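Local coordinates for protein 2,4-dihydroxyhept-2-ene-1,7-dioic acid aldolase (Kordia algicida OT-1, PDB 6BDE) that binds heme b and probably senses nitric oxide or related gases through its iron, at residues G3-E8 with L68-H73; D113-T118 with S135-H140. The protein carries 1 engineered substitution. One frame throughout, in Å; residues are numbered along the deposited sequence.

Contact 1: residues G3-E8 with L68-H73; sequences GIIFTE and LTYGEH. Engineered in segment 68-73: Gly71 (natural residue Ala). With HEM (protoporphyrin IX containing Fe), chain B.
Tyr70 spans the gap between two helices by laying its hydroxyl against the backbone of Ile5. The axes of residues 3-8 and 68-73, on helices 3-17 and 63-81, come no closer than 11.5 Å, at 110° to each other, and long side chains make the connection.

Two polar contacts carry it, both weak. Tyr70 OH donates to Ile5 O at 2.5 Å, a very short pair that counts only as a weak bond. One turn further along each helix, His73 NE2 gives a weak, slightly bent hydrogen bond of 3.3 Å to Glu8 OE1; OE1 lies at the edge of the imidazole, near its plane, while the carboxylate as a whole is turned 39° against the ring. The two side chains cross at about a right angle.

Van der Waals contacts fill in around the phenol. Ile5 CG2 sits in the plane of the ring at its edge, 3.9 Å from Tyr70 CE2, and Glu8 CB lies 3.4 Å from Tyr70 OH, also in that plane. The two branches of Ile5 divide the work: CG2, anti to the backbone N, serves the tyrosine, while CG1 (chi1 -51°) carries CD1 to the heme, 3.6 Å from its propionate carbon CAA. With a phenylalanine in place of Tyr70, Ile5 O would probably lose its link to helix 63-81, and the crossing would rest mainly on the weak Glu8-His73 pair.

Gly71, engineered in place of the natural alanine, directly follows Tyr70. Helix 140-153 backs the same ring through Phe142. With 203 Å² buried and only weak bonds across it, the chemistry is that of a light bridge, consistent with two parts of an H-NOX domain able to shift against each other beside the heme.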
# COMPACT_ATOMS: atom_id res chain seq x y z
N GLY A 3 1.41 5.00 -13.07
CA GLY A 3 2.80 4.66 -13.29
C GLY A 3 3.71 4.94 -12.11
O GLY A 3 4.78 4.33 -12.02
N ILE A 4 3.31 5.84 -11.21
CA ILE A 4 4.12 6.11 -10.03
C ILE A 4 4.24 4.86 -9.16
O ILE A 4 5.27 4.65 -8.51
CB ILE A 4 3.53 7.30 -9.24
CG1 ILE A 4 4.37 7.60 -7.99
CG2 ILE A 4 2.07 7.04 -8.86
CD1 ILE A 4 5.71 8.22 -8.30
N ILE A 5 3.21 4.02 -9.16
CA ILE A 5 3.28 2.77 -8.41
C ILE A 5 4.30 1.83 -9.04
O ILE A 5 5.02 1.11 -8.34
CB ILE A 5 1.89 2.12 -8.32
CG1 ILE A 5 0.86 3.14 -7.81
CG2 ILE A 5 1.92 0.91 -7.41
CD1 ILE A 5 1.16 3.66 -6.43
N PHE A 6 4.38 1.82 -10.37
CA PHE A 6 5.34 0.96 -11.06
C PHE A 6 6.77 1.46 -10.86
O PHE A 6 7.67 0.68 -10.55
CB PHE A 6 5.01 0.87 -12.55
CG PHE A 6 3.83 -0.01 -12.86
CD1 PHE A 6 4.00 -1.38 -13.02
CD2 PHE A 6 2.56 0.52 -12.99
CE1 PHE A 6 2.93 -2.20 -13.31
CE2 PHE A 6 1.48 -0.29 -13.28
CZ PHE A 6 1.66 -1.65 -13.44
N THR A 7 6.98 2.77 -11.04
CA THR A 7 8.34 3.31 -10.99
C THR A 7 8.94 3.18 -9.59
O THR A 7 10.10 2.79 -9.44
CB THR A 7 8.34 4.77 -11.43
OG1 THR A 7 7.47 5.54 -10.58
CG2 THR A 7 7.86 4.89 -12.87
N GLU A 8 8.15 3.50 -8.55
CA GLU A 8 8.65 3.37 -7.19
C GLU A 8 8.88 1.91 -6.81
O GLU A 8 9.79 1.61 -6.03
CB GLU A 8 7.68 4.03 -6.21
CG GLU A 8 7.57 5.54 -6.35
CD GLU A 8 8.82 6.26 -5.87
OE1 GLU A 8 9.60 5.67 -5.10
OE2 GLU A 8 9.01 7.43 -6.28
N LEU A 68 4.10 -5.58 1.66
CA LEU A 68 4.24 -4.90 2.94
C LEU A 68 5.43 -3.95 2.92
O LEU A 68 5.31 -2.78 3.29
CB LEU A 68 4.37 -5.92 4.07
CG LEU A 68 4.16 -5.44 5.51
CD1 LEU A 68 3.68 -6.58 6.39
CD2 LEU A 68 5.42 -4.82 6.10
N THR A 69 6.59 -4.45 2.50
CA THR A 69 7.78 -3.61 2.42
C THR A 69 7.57 -2.45 1.46
O THR A 69 7.99 -1.32 1.73
CB THR A 69 8.99 -4.45 1.99
OG1 THR A 69 9.24 -5.47 2.97
CG2 THR A 69 10.23 -3.58 1.84
N TYR A 70 6.91 -2.70 0.32
CA TYR A 70 6.65 -1.62 -0.63
C TYR A 70 5.67 -0.61 -0.05
O TYR A 70 5.86 0.61 -0.22
CB TYR A 70 6.11 -2.20 -1.94
CG TYR A 70 5.85 -1.14 -2.99
CD1 TYR A 70 6.73 -0.08 -3.17
CD2 TYR A 70 4.73 -1.21 -3.81
CE1 TYR A 70 6.49 0.89 -4.12
CE2 TYR A 70 4.49 -0.25 -4.77
CZ TYR A 70 5.38 0.80 -4.92
OH TYR A 70 5.14 1.76 -5.88
N GLY A 71 4.63 -1.07 0.63
CA GLY A 71 3.68 -0.15 1.24
C GLY A 71 4.32 0.76 2.27
O GLY A 71 3.99 1.94 2.36
N GLU A 72 5.25 0.21 3.05
CA GLU A 72 5.98 1.05 4.00
C GLU A 72 6.86 2.06 3.27
O GLU A 72 6.98 3.21 3.70
CB GLU A 72 6.82 0.17 4.93
CG GLU A 72 5.99 -0.74 5.82
CD GLU A 72 6.79 -1.34 6.96
OE1 GLU A 72 8.04 -1.37 6.87
OE2 GLU A 72 6.18 -1.78 7.96
N HIS A 73 7.48 1.64 2.16
CA HIS A 73 8.32 2.56 1.40
C HIS A 73 7.48 3.65 0.73
O HIS A 73 7.92 4.80 0.62
CB HIS A 73 9.13 1.80 0.35
CG HIS A 73 9.76 2.68 -0.68
ND1 HIS A 73 10.83 3.50 -0.41
CD2 HIS A 73 9.45 2.87 -1.99
CE1 HIS A 73 11.17 4.15 -1.51
NE2 HIS A 73 10.35 3.79 -2.48
CHA HEM B . -3.56 2.85 -4.38
CHB HEM B . -2.24 8.00 -3.28
CHC HEM B . -3.05 7.08 2.09
CHD HEM B . -4.14 1.85 1.02
C1A HEM B . -3.13 4.48 -4.15
C2A HEM B . -2.56 4.97 -5.35
C3A HEM B . -2.24 6.23 -5.07
C4A HEM B . -2.63 6.41 -3.73
CMA HEM B . -1.61 7.26 -6.01
CAA HEM B . -2.39 4.23 -6.67
CBA HEM B . -3.67 4.43 -7.50
CGA HEM B . -3.53 3.84 -8.90
O1A HEM B . -4.40 4.08 -9.77
O2A HEM B . -2.55 3.10 -9.18
C1B HEM B . -2.37 7.98 -1.63
C2B HEM B . -1.79 9.16 -0.83
C3B HEM B . -2.04 8.86 0.54
C4B HEM B . -2.74 7.53 0.52
CMB HEM B . -1.12 10.41 -1.39
CAB HEM B . -1.69 9.69 1.77
CBB HEM B . -2.13 10.92 1.90
C1C HEM B . -3.38 5.41 1.92
C2C HEM B . -3.30 4.76 3.17
C3C HEM B . -3.57 3.47 2.90
C4C HEM B . -3.80 3.44 1.51
CMC HEM B . -2.99 5.38 4.53
CAC HEM B . -3.64 2.30 3.88
CBC HEM B . -4.80 1.84 4.27
C1D HEM B . -3.97 1.95 -0.65
C2D HEM B . -3.91 0.56 -1.22
C3D HEM B . -3.76 0.75 -2.62
C4D HEM B . -3.73 2.28 -2.85
CMD HEM B . -4.00 -0.77 -0.48
CAD HEM B . -3.65 -0.34 -3.69
CBD HEM B . -4.82 -0.28 -4.66
CGD HEM B . -5.88 -1.29 -4.22
O1D HEM B . -5.80 -1.82 -3.08
O2D HEM B . -6.83 -1.58 -5.00
NA HEM B . -3.15 5.31 -3.02
NB HEM B . -2.94 6.83 -0.77
NC HEM B . -3.63 4.63 0.79
ND HEM B . -3.80 3.12 -1.55
FE HEM B . -3.90 5.10 -1.16

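Contact 2: residues D113-T118 with S135-H140; sequences DAELPT and SSRAMH. With HEM (protoporphyrin IX containing Fe), chain B.
Arg137 reaches across to Glu115 with a heme propionate held between the two loops, and its chain can be followed atom by atom. CB is 4.1 Å from propionate oxygen O2D of the heme, and CD is little nearer. A bend at the third torsion (chi3 -78°) then brings the guanidinium round edge-on to that oxygen: NE donates to O2D at 2.8 Å, and NH2 adds a weak bond to the same atom. Over one face of the group lies Glu115 O, 3.6 Å from Arg137 CZ. NH1 meets Glu115 OE1 at 3.5 Å in a salt bridge of charge alone, OE1 standing well out of the guanidinium plane; a water accepts from NH1 and gives OE1 a weak bond, and Glu115 OE2 pairs with Arg44. NH2 donates to a second water, which in turn bonds Leu116 O.

Ser135 OG makes a third, very short contact with O2D, a hydrogen bond, while accepting from Arg137 N in an ST turn. The other propionate takes a nearly straight bond (172°) from Glu115 N to O1A. Tyr133, Ser135 and Arg137, all heme-binding, form the Tyr-x-Ser-x-Arg motif by which H-NOX proteins grip the heme propionate.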
# COMPACT_ATOMS: atom_id res chain seq x y z
N ASP A 113 -7.78 9.04 -13.47
CA ASP A 113 -7.79 7.65 -13.89
C ASP A 113 -7.35 6.70 -12.78
O ASP A 113 -7.06 5.53 -13.06
CB ASP A 113 -6.89 7.46 -15.11
CG ASP A 113 -7.39 8.19 -16.33
OD1 ASP A 113 -8.59 8.54 -16.36
OD2 ASP A 113 -6.60 8.42 -17.27
N ALA A 114 -7.31 7.16 -11.54
CA ALA A 114 -6.86 6.32 -10.44
C ALA A 114 -7.83 5.16 -10.22
O ALA A 114 -9.04 5.31 -10.36
CB ALA A 114 -6.72 7.13 -9.15
N GLU A 115 -7.27 4.00 -9.89
CA GLU A 115 -8.04 2.81 -9.55
C GLU A 115 -7.72 2.49 -8.09
O GLU A 115 -6.65 1.95 -7.79
CB GLU A 115 -7.72 1.66 -10.49
CG GLU A 115 -8.13 1.95 -11.93
CD GLU A 115 -7.74 0.84 -12.89
OE1 GLU A 115 -7.71 -0.33 -12.47
OE2 GLU A 115 -7.47 1.15 -14.07
N LEU A 116 -8.64 2.83 -7.20
CA LEU A 116 -8.41 2.82 -5.77
C LEU A 116 -9.29 1.78 -5.08
O LEU A 116 -10.35 1.42 -5.60
CB LEU A 116 -8.69 4.21 -5.18
CG LEU A 116 -7.86 5.34 -5.79
CD1 LEU A 116 -8.51 6.69 -5.51
CD2 LEU A 116 -6.44 5.31 -5.26
N PRO A 117 -8.88 1.29 -3.92
CA PRO A 117 -9.72 0.36 -3.16
C PRO A 117 -10.80 1.13 -2.41
O PRO A 117 -10.87 2.36 -2.44
CB PRO A 117 -8.73 -0.30 -2.20
CG PRO A 117 -7.73 0.77 -1.94
CD PRO A 117 -7.60 1.55 -3.23
N THR A 118 -11.66 0.38 -1.72
CA THR A 118 -12.66 0.96 -0.84
C THR A 118 -12.37 0.55 0.60
O THR A 118 -12.01 -0.60 0.87
CB THR A 118 -14.08 0.51 -1.23
OG1 THR A 118 -14.09 -0.90 -1.48
CG2 THR A 118 -14.53 1.25 -2.48
N SER A 135 -10.98 -4.72 -2.80
CA SER A 135 -10.29 -4.40 -4.05
C SER A 135 -9.99 -5.68 -4.82
O SER A 135 -9.48 -6.65 -4.26
CB SER A 135 -9.00 -3.64 -3.77
OG SER A 135 -8.22 -3.53 -4.95
N SER A 136 -10.30 -5.68 -6.12
CA SER A 136 -10.00 -6.84 -6.95
C SER A 136 -8.50 -7.12 -7.04
O SER A 136 -8.11 -8.23 -7.42
CB SER A 136 -10.57 -6.65 -8.36
OG SER A 136 -9.96 -5.55 -9.00
N ARG A 137 -7.67 -6.14 -6.70
CA ARG A 137 -6.22 -6.28 -6.79
C ARG A 137 -5.60 -6.94 -5.57
O ARG A 137 -4.42 -7.31 -5.62
CB ARG A 137 -5.59 -4.91 -7.04
CG ARG A 137 -6.01 -4.29 -8.37
CD ARG A 137 -5.60 -2.83 -8.47
NE ARG A 137 -6.49 -1.95 -7.71
CZ ARG A 137 -7.66 -1.51 -8.16
NH1 ARG A 137 -8.10 -1.87 -9.36
NH2 ARG A 137 -8.40 -0.71 -7.40
N ALA A 138 -6.35 -7.08 -4.48
CA ALA A 138 -5.92 -7.84 -3.30
C ALA A 138 -4.58 -7.33 -2.77
O ALA A 138 -3.68 -8.12 -2.44
CB ALA A 138 -5.86 -9.33 -3.60
N MET A 139 -4.44 -6.01 -2.67
CA MET A 139 -3.22 -5.39 -2.17
C MET A 139 -3.36 -5.00 -0.70
O MET A 139 -2.95 -3.91 -0.29
CB MET A 139 -2.86 -4.18 -3.02
CG MET A 139 -2.49 -4.54 -4.45
SD MET A 139 -2.09 -3.11 -5.48
CE MET A 139 -0.68 -2.45 -4.61
N HIS A 140 -3.92 -5.90 0.11
CA HIS A 140 -4.16 -5.59 1.52
C HIS A 140 -2.86 -5.32 2.27
O HIS A 140 -2.82 -4.47 3.16
CB HIS A 140 -4.93 -6.74 2.17
CG HIS A 140 -4.51 -8.10 1.70
ND1 HIS A 140 -3.42 -8.76 2.21
CD2 HIS A 140 -5.05 -8.92 0.77
CE1 HIS A 140 -3.29 -9.93 1.61
NE2 HIS A 140 -4.27 -10.05 0.74
CHA HEM B . -3.56 2.85 -4.38
CHB HEM B . -2.24 8.00 -3.28
CHC HEM B . -3.05 7.08 2.09
CHD HEM B . -4.14 1.85 1.02
C1A HEM B . -3.13 4.48 -4.15
C2A HEM B . -2.56 4.97 -5.35
C3A HEM B . -2.24 6.23 -5.07
C4A HEM B . -2.63 6.41 -3.73
CMA HEM B . -1.61 7.26 -6.01
CAA HEM B . -2.39 4.23 -6.67
CBA HEM B . -3.67 4.43 -7.50
CGA HEM B . -3.53 3.84 -8.90
O1A HEM B . -4.40 4.08 -9.77
O2A HEM B . -2.55 3.10 -9.18
C1B HEM B . -2.37 7.98 -1.63
C2B HEM B . -1.79 9.16 -0.83
C3B HEM B . -2.04 8.86 0.54
C4B HEM B . -2.74 7.53 0.52
CMB HEM B . -1.12 10.41 -1.39
CAB HEM B . -1.69 9.69 1.77
CBB HEM B . -2.13 10.92 1.90
C1C HEM B . -3.38 5.41 1.92
C2C HEM B . -3.30 4.76 3.17
C3C HEM B . -3.57 3.47 2.90
C4C HEM B . -3.80 3.44 1.51
CMC HEM B . -2.99 5.38 4.53
CAC HEM B . -3.64 2.30 3.88
CBC HEM B . -4.80 1.84 4.27
C1D HEM B . -3.97 1.95 -0.65
C2D HEM B . -3.91 0.56 -1.22
C3D HEM B . -3.76 0.75 -2.62
C4D HEM B . -3.73 2.28 -2.85
CMD HEM B . -4.00 -0.77 -0.48
CAD HEM B . -3.65 -0.34 -3.69
CBD HEM B . -4.82 -0.28 -4.66
CGD HEM B . -5.88 -1.29 -4.22
O1D HEM B . -5.80 -1.82 -3.08
O2D HEM B . -6.83 -1.58 -5.00
NA HEM B . -3.15 5.31 -3.02
NB HEM B . -2.94 6.83 -0.77
NC HEM B . -3.63 4.63 0.79
ND HEM B . -3.80 3.12 -1.55
FE HEM B . -3.90 5.10 -1.16
O HOH W 1 -7.40 -3.54 -11.59
O HOH W 2 -11.17 -0.06 -8.23

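How the contacts relate
Contact 1 closes before contact 2 opens along the chain, and all four segments fall within one Haem-NO-binding range. Their centres lie 14 Å apart and their nearest atoms about 5 Å, so they do not touch; the heme is what they share. Ile5 of residues 3-8, on helix 3-17, touches one side of the heme, with residues 68-73, on helix 63-81, behind it. Residues 113-118 take the other, the side of the axial ligand His104, and lead into strand 118-121, while residues 135-140 link strand 128-134 to helix 140-153, which also meets helix 63-81. The heme thus joins the helical contact to the loops that bind its propionates.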